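Local coordinates for protein putative Glycerophosphoryl diester phosphodiesterase (Silicibacter pomeroyi, PDB 3L12) that is a putative member of the glycerophosphoryl diester phosphodiesterase family, a TIM-barrel protein that holds a magnesium ion in this structure, at residues A[53-56]-A[60-63]; A[65-70]-A[152-157]. All coordinates share one frame; numbering follows the deposited sequence.

Contact 1 of 2, residues A[53-56]-A[60-63]; sequences VVMT and VPVV
Val-54 and Val-62 pair across an antiparallel beta hairpin. Segment 53-56 takes in the end of strand 48-55, which forms the hairpin with strand 61-63 and also pairs in parallel with strand 145-150 in the TIM barrel. The backbones of Val-54 and Val-62 exchange two bonds: Val-54 N gives to Val-62 O at 3.0 Å, and Val-62 N gives to Val-54 O at 2.9 Å. Both are nearly straight, the second with an N-H...O angle of 171°. Met-55 and Pro-61 form the next pair, a non-hydrogen-bonded one, as suits a proline that has no N-H to give.

On the face of Val-53, Met-55 and Pro-61, the side chains lie alongside one another. Val-53 CG1, anti to its own N (chi1 179°), rests 3.6 Å from Pro-61 CB. Met-55 is a selenomethionine whose chain bends at chi2 and chi3. The bends fold its end back over the proline, with Met-55 SE 4.0 Å from Pro-61 CG. Helix 160-176 packs on this face through Val-170, Met-166 and Ala-169.

Val-62 points to the other face. Its CG1 meets Thr-56 CG2 at 3.7 Å, the two side chains crossing at about a right angle. Tyr-94 and Ile-97 of helix 94-98 touch Val-62 and Thr-56 there.

Near the turn, Thr-56 N donates to Val-60 O at 3.1 Å. Thr-56 OG1 is hydrogen-bonded to Asp-58 OD1 within the turn. The same hydroxyl oxygen, Thr-56 OG1, accepts from Val-60 N at 2.9 Å.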
loop_
_atom_site.group_PDB
_atom_site.type_symbol
_atom_site.label_atom_id
_atom_site.label_comp_id
_atom_site.label_asym_id
_atom_site.label_seq_id
_atom_site.Cartn_x
_atom_site.Cartn_y
_atom_site.Cartn_z
ATOM N N VAL A 53 -18.894 -7.625 -8.858
ATOM C CA VAL A 53 -19.547 -6.972 -9.978
ATOM C C VAL A 53 -21.051 -6.944 -9.751
ATOM O O VAL A 53 -21.641 -7.933 -9.357
ATOM C CB VAL A 53 -19.216 -7.651 -11.312
ATOM C CG1 VAL A 53 -19.944 -6.974 -12.518
ATOM C CG2 VAL A 53 -17.681 -7.666 -11.521
ATOM N N VAL A 54 -21.617 -5.754 -9.967
ATOM C CA VAL A 54 -23.036 -5.468 -9.812
ATOM C C VAL A 54 -23.520 -4.689 -11.060
ATOM O O VAL A 54 -22.743 -3.923 -11.688
ATOM C CB VAL A 54 -23.194 -4.622 -8.495
ATOM C CG1 VAL A 54 -24.592 -4.111 -8.350
ATOM C CG2 VAL A 54 -22.691 -5.422 -7.243
HETATM N N MSE A 55 -24.791 -4.873 -11.463
HETATM C CA MSE A 55 -25.353 -4.167 -12.597
HETATM C C MSE A 55 -26.019 -2.812 -12.254
HETATM O O MSE A 55 -26.773 -2.746 -11.295
HETATM C CB MSE A 55 -26.430 -5.015 -13.258
HETATM C CG MSE A 55 -25.998 -6.384 -13.783
HETATM SE SE MSE A 55 -24.609 -6.209 -15.133
HETATM C CE MSE A 55 -25.333 -5.372 -16.341
ATOM N N THR A 56 -25.752 -1.802 -13.068
ATOM C CA THR A 56 -26.458 -0.524 -12.954
ATOM C C THR A 56 -27.818 -0.617 -13.671
ATOM O O THR A 56 -28.139 -1.586 -14.376
ATOM C CB THR A 56 -25.653 0.601 -13.603
ATOM O OG1 THR A 56 -25.576 0.363 -15.006
ATOM C CG2 THR A 56 -24.211 0.704 -12.988
ATOM N N VAL A 60 -24.775 -1.590 -17.045
ATOM C CA VAL A 60 -23.301 -1.532 -17.002
ATOM C C VAL A 60 -22.792 -2.382 -15.823
ATOM O O VAL A 60 -23.182 -2.144 -14.679
ATOM C CB VAL A 60 -22.738 -0.079 -16.903
ATOM C CG1 VAL A 60 -21.198 -0.058 -16.954
ATOM C CG2 VAL A 60 -23.271 0.807 -18.013
ATOM N N PRO A 61 -21.950 -3.397 -16.090
ATOM C CA PRO A 61 -21.314 -4.104 -14.971
ATOM C C PRO A 61 -20.261 -3.191 -14.332
ATOM O O PRO A 61 -19.351 -2.699 -15.024
ATOM C CB PRO A 61 -20.642 -5.318 -15.628
ATOM C CG PRO A 61 -21.210 -5.375 -16.998
ATOM C CD PRO A 61 -21.614 -4.000 -17.386
ATOM N N VAL A 62 -20.408 -2.936 -13.042
ATOM C CA VAL A 62 -19.498 -2.046 -12.298
ATOM C C VAL A 62 -18.908 -2.809 -11.125
ATOM O O VAL A 62 -19.474 -3.806 -10.641
ATOM C CB VAL A 62 -20.175 -0.731 -11.831
ATOM C CG1 VAL A 62 -20.591 0.108 -13.060
ATOM C CG2 VAL A 62 -21.335 -1.007 -10.908
ATOM N N VAL A 63 -17.756 -2.300 -10.663
ATOM C CA VAL A 63 -16.997 -2.945 -9.623
ATOM C C VAL A 63 -17.260 -2.280 -8.265
ATOM O O VAL A 63 -16.691 -1.221 -7.972
ATOM C CB VAL A 63 -15.507 -2.946 -9.965
ATOM C CG1 VAL A 63 -14.733 -3.754 -8.913
ATOM C CG2 VAL A 63 -15.267 -3.537 -11.380
#

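Contact 2 of 2, residues A[65-70]-A[152-157]; sequences HNHHLA and SDPALM
His-67 and Pro-154 meet through a CH-pi contact. Pro-154 CD sits over one face of the imidazole, 3.8 Å from the His-67 ring centroid and 29° off the ring normal. The nearest ring atom is NE2. Asn-66 OD1 lies over the centre of the opposite face, so the His-67 ring is held between the two. With chi1 at 45°, CG of His-67 stands between the backbone N and the carbonyl carbon, and the ring is set against Ser-152, Asp-153 and Pro-154.

Packing continues at Asp-153. His-67 CB lies 3.9 Å from Asp-153 CB, and the two side chains cross at about a right angle. The carboxylate is nonetheless turned almost flat to the ring, their planes 18° apart. Ser-152 O approaches the ring edge, near its plane, 3.3 Å from His-67 CD2.

These contacts join two loops of the TIM barrel, one after strand 61-63 and the other between strand 145-150 and helix 160-176, at the protein surface.

A water links the two loops. It donates to His-67 O at 2.7 Å and to Asp-153 OD2 at 2.6 Å. Gln-88 NE2 gives Asp-153 OD2 a further hydrogen bond.

Bonds within each loop hold the groups in place. His-67 ND1 shares a hydrogen bond of 2.9 Å with His-68 ND1, which ties down one edge of the His-67 ring. Asp-153 OD1 accepts from Ala-155 N at 2.9 Å, from above the carboxylate plane, forming an Asx turn.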
loop_
_atom_site.group_PDB
_atom_site.type_symbol
_atom_site.label_atom_id
_atom_site.label_comp_id
_atom_site.label_asym_id
_atom_site.label_seq_id
_atom_site.Cartn_x
_atom_site.Cartn_y
_atom_site.Cartn_z
ATOM N N HIS A 65 -18.921 -3.644 -4.085
ATOM C CA HIS A 65 -19.126 -4.855 -3.308
ATOM C C HIS A 65 -20.537 -5.257 -3.049
ATOM O O HIS A 65 -20.779 -6.434 -2.782
ATOM C CB HIS A 65 -18.386 -4.779 -1.950
ATOM C CG HIS A 65 -19.165 -4.094 -0.859
ATOM N ND1 HIS A 65 -19.300 -2.725 -0.777
ATOM C CD2 HIS A 65 -19.856 -4.600 0.186
ATOM C CE1 HIS A 65 -20.059 -2.422 0.263
ATOM N NE2 HIS A 65 -20.368 -3.537 0.890
ATOM N N ASN A 66 -21.457 -4.290 -3.084
ATOM C CA ASN A 66 -22.856 -4.568 -2.840
ATOM C C ASN A 66 -23.839 -3.892 -3.804
ATOM O O ASN A 66 -23.524 -2.963 -4.527
ATOM C CB ASN A 66 -23.177 -4.135 -1.419
ATOM C CG ASN A 66 -24.445 -4.742 -0.904
ATOM O OD1 ASN A 66 -24.839 -5.856 -1.329
ATOM N ND2 ASN A 66 -25.144 -4.001 -0.040
ATOM N N HIS A 67 -25.048 -4.462 -3.830
ATOM C CA HIS A 67 -26.123 -3.965 -4.712
ATOM C C HIS A 67 -26.715 -2.634 -4.218
ATOM O O HIS A 67 -27.559 -2.055 -4.904
ATOM C CB HIS A 67 -27.171 -5.071 -4.935
ATOM C CG HIS A 67 -27.543 -5.768 -3.693
ATOM N ND1 HIS A 67 -28.142 -5.117 -2.636
ATOM C CD2 HIS A 67 -27.369 -7.057 -3.304
ATOM C CE1 HIS A 67 -28.353 -5.983 -1.657
ATOM N NE2 HIS A 67 -27.878 -7.160 -2.030
ATOM N N HIS A 68 -26.313 -2.182 -3.029
ATOM C CA HIS A 68 -26.592 -0.855 -2.508
ATOM C C HIS A 68 -25.255 -0.186 -2.133
ATOM O O HIS A 68 -24.286 -0.875 -1.794
ATOM C CB HIS A 68 -27.510 -0.904 -1.315
ATOM C CG HIS A 68 -28.936 -1.250 -1.653
ATOM N ND1 HIS A 68 -29.340 -2.516 -2.046
ATOM C CD2 HIS A 68 -30.065 -0.495 -1.612
ATOM C CE1 HIS A 68 -30.649 -2.498 -2.280
ATOM N NE2 HIS A 68 -31.114 -1.286 -2.007
ATOM N N LEU A 69 -25.206 1.141 -2.188
ATOM C CA LEU A 69 -24.002 1.892 -1.863
ATOM C C LEU A 69 -23.974 2.221 -0.368
ATOM O O LEU A 69 -24.956 2.682 0.213
ATOM C CB LEU A 69 -23.876 3.163 -2.680
ATOM C CG LEU A 69 -23.829 2.984 -4.206
ATOM C CD1 LEU A 69 -23.681 4.333 -4.943
ATOM C CD2 LEU A 69 -22.726 1.984 -4.648
ATOM N N ALA A 70 -22.840 1.975 0.278
ATOM C CA ALA A 70 -22.746 2.181 1.743
ATOM C C ALA A 70 -22.296 3.599 2.061
ATOM O O ALA A 70 -21.314 4.063 1.467
ATOM C CB ALA A 70 -21.717 1.167 2.350
ATOM N N SER A 152 -25.502 -10.662 -7.214
ATOM C CA SER A 152 -26.874 -10.469 -7.674
ATOM C C SER A 152 -27.661 -9.617 -6.647
ATOM O O SER A 152 -27.330 -9.582 -5.448
ATOM C CB SER A 152 -27.529 -11.821 -7.850
ATOM O OG SER A 152 -27.275 -12.572 -6.691
ATOM N N ASP A 153 -28.695 -8.959 -7.136
ATOM C CA ASP A 153 -29.566 -8.106 -6.326
ATOM C C ASP A 153 -30.794 -8.950 -6.116
ATOM O O ASP A 153 -31.405 -9.395 -7.103
ATOM C CB ASP A 153 -29.925 -6.843 -7.089
ATOM C CG ASP A 153 -30.833 -5.886 -6.288
ATOM O OD1 ASP A 153 -31.545 -6.346 -5.346
ATOM O OD2 ASP A 153 -30.814 -4.660 -6.631
ATOM N N PRO A 154 -31.174 -9.182 -4.846
ATOM C CA PRO A 154 -32.354 -10.035 -4.603
ATOM C C PRO A 154 -33.666 -9.532 -5.247
ATOM O O PRO A 154 -34.625 -10.307 -5.350
ATOM C CB PRO A 154 -32.489 -10.048 -3.072
ATOM C CG PRO A 154 -31.517 -9.020 -2.561
ATOM C CD PRO A 154 -30.509 -8.775 -3.593
ATOM N N ALA A 155 -33.721 -8.255 -5.653
ATOM C CA ALA A 155 -34.903 -7.713 -6.344
ATOM C C ALA A 155 -35.171 -8.396 -7.705
ATOM O O ALA A 155 -36.295 -8.398 -8.186
ATOM C CB ALA A 155 -34.785 -6.179 -6.507
ATOM N N LEU A 156 -34.150 -8.991 -8.314
ATOM C CA LEU A 156 -34.303 -9.730 -9.569
ATOM C C LEU A 156 -34.530 -11.218 -9.357
ATOM O O LEU A 156 -34.561 -11.968 -10.334
ATOM C CB LEU A 156 -33.040 -9.626 -10.416
ATOM C CG LEU A 156 -32.549 -8.335 -11.035
ATOM C CD1 LEU A 156 -31.303 -8.724 -11.841
ATOM C CD2 LEU A 156 -33.615 -7.673 -11.908
HETATM N N MSE A 157 -34.733 -11.663 -8.118
HETATM C CA MSE A 157 -34.823 -13.104 -7.850
HETATM C C MSE A 157 -35.895 -13.876 -8.655
HETATM O O MSE A 157 -35.808 -15.092 -8.777
HETATM C CB MSE A 157 -34.998 -13.375 -6.363
HETATM C CG MSE A 157 -36.319 -12.977 -5.780
HETATM SE SE MSE A 157 -36.691 -14.128 -4.261
HETATM C CE MSE A 157 -36.972 -15.807 -5.256
HETATM O O HOH W 1 -28.830 -3.117 -7.070
#

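How the contacts relate
The two contacts follow one another along the chain, and their centres are about 10 Å apart. They touch through Val-54: CG2 of Val-54 lies 3.8 Å from Asn-66 O, and CG1 of Val-54 lies 3.9 Å from His-67 CA. The hairpin of contact 1 thus packs directly against the loop that contact 2 uses. Neither contact supplies the magnesium ion's listed ligands, Glu-50, Asp-52 and Glu-149. The side chain of Val-54 is about 9 Å from the ion, and that of His-67 about 11 Å. Strand 48-55 carries Glu-50 and Asp-52 just before it enters contact 1. Strand 145-150 carries Glu-149 and leads into segment 152-157.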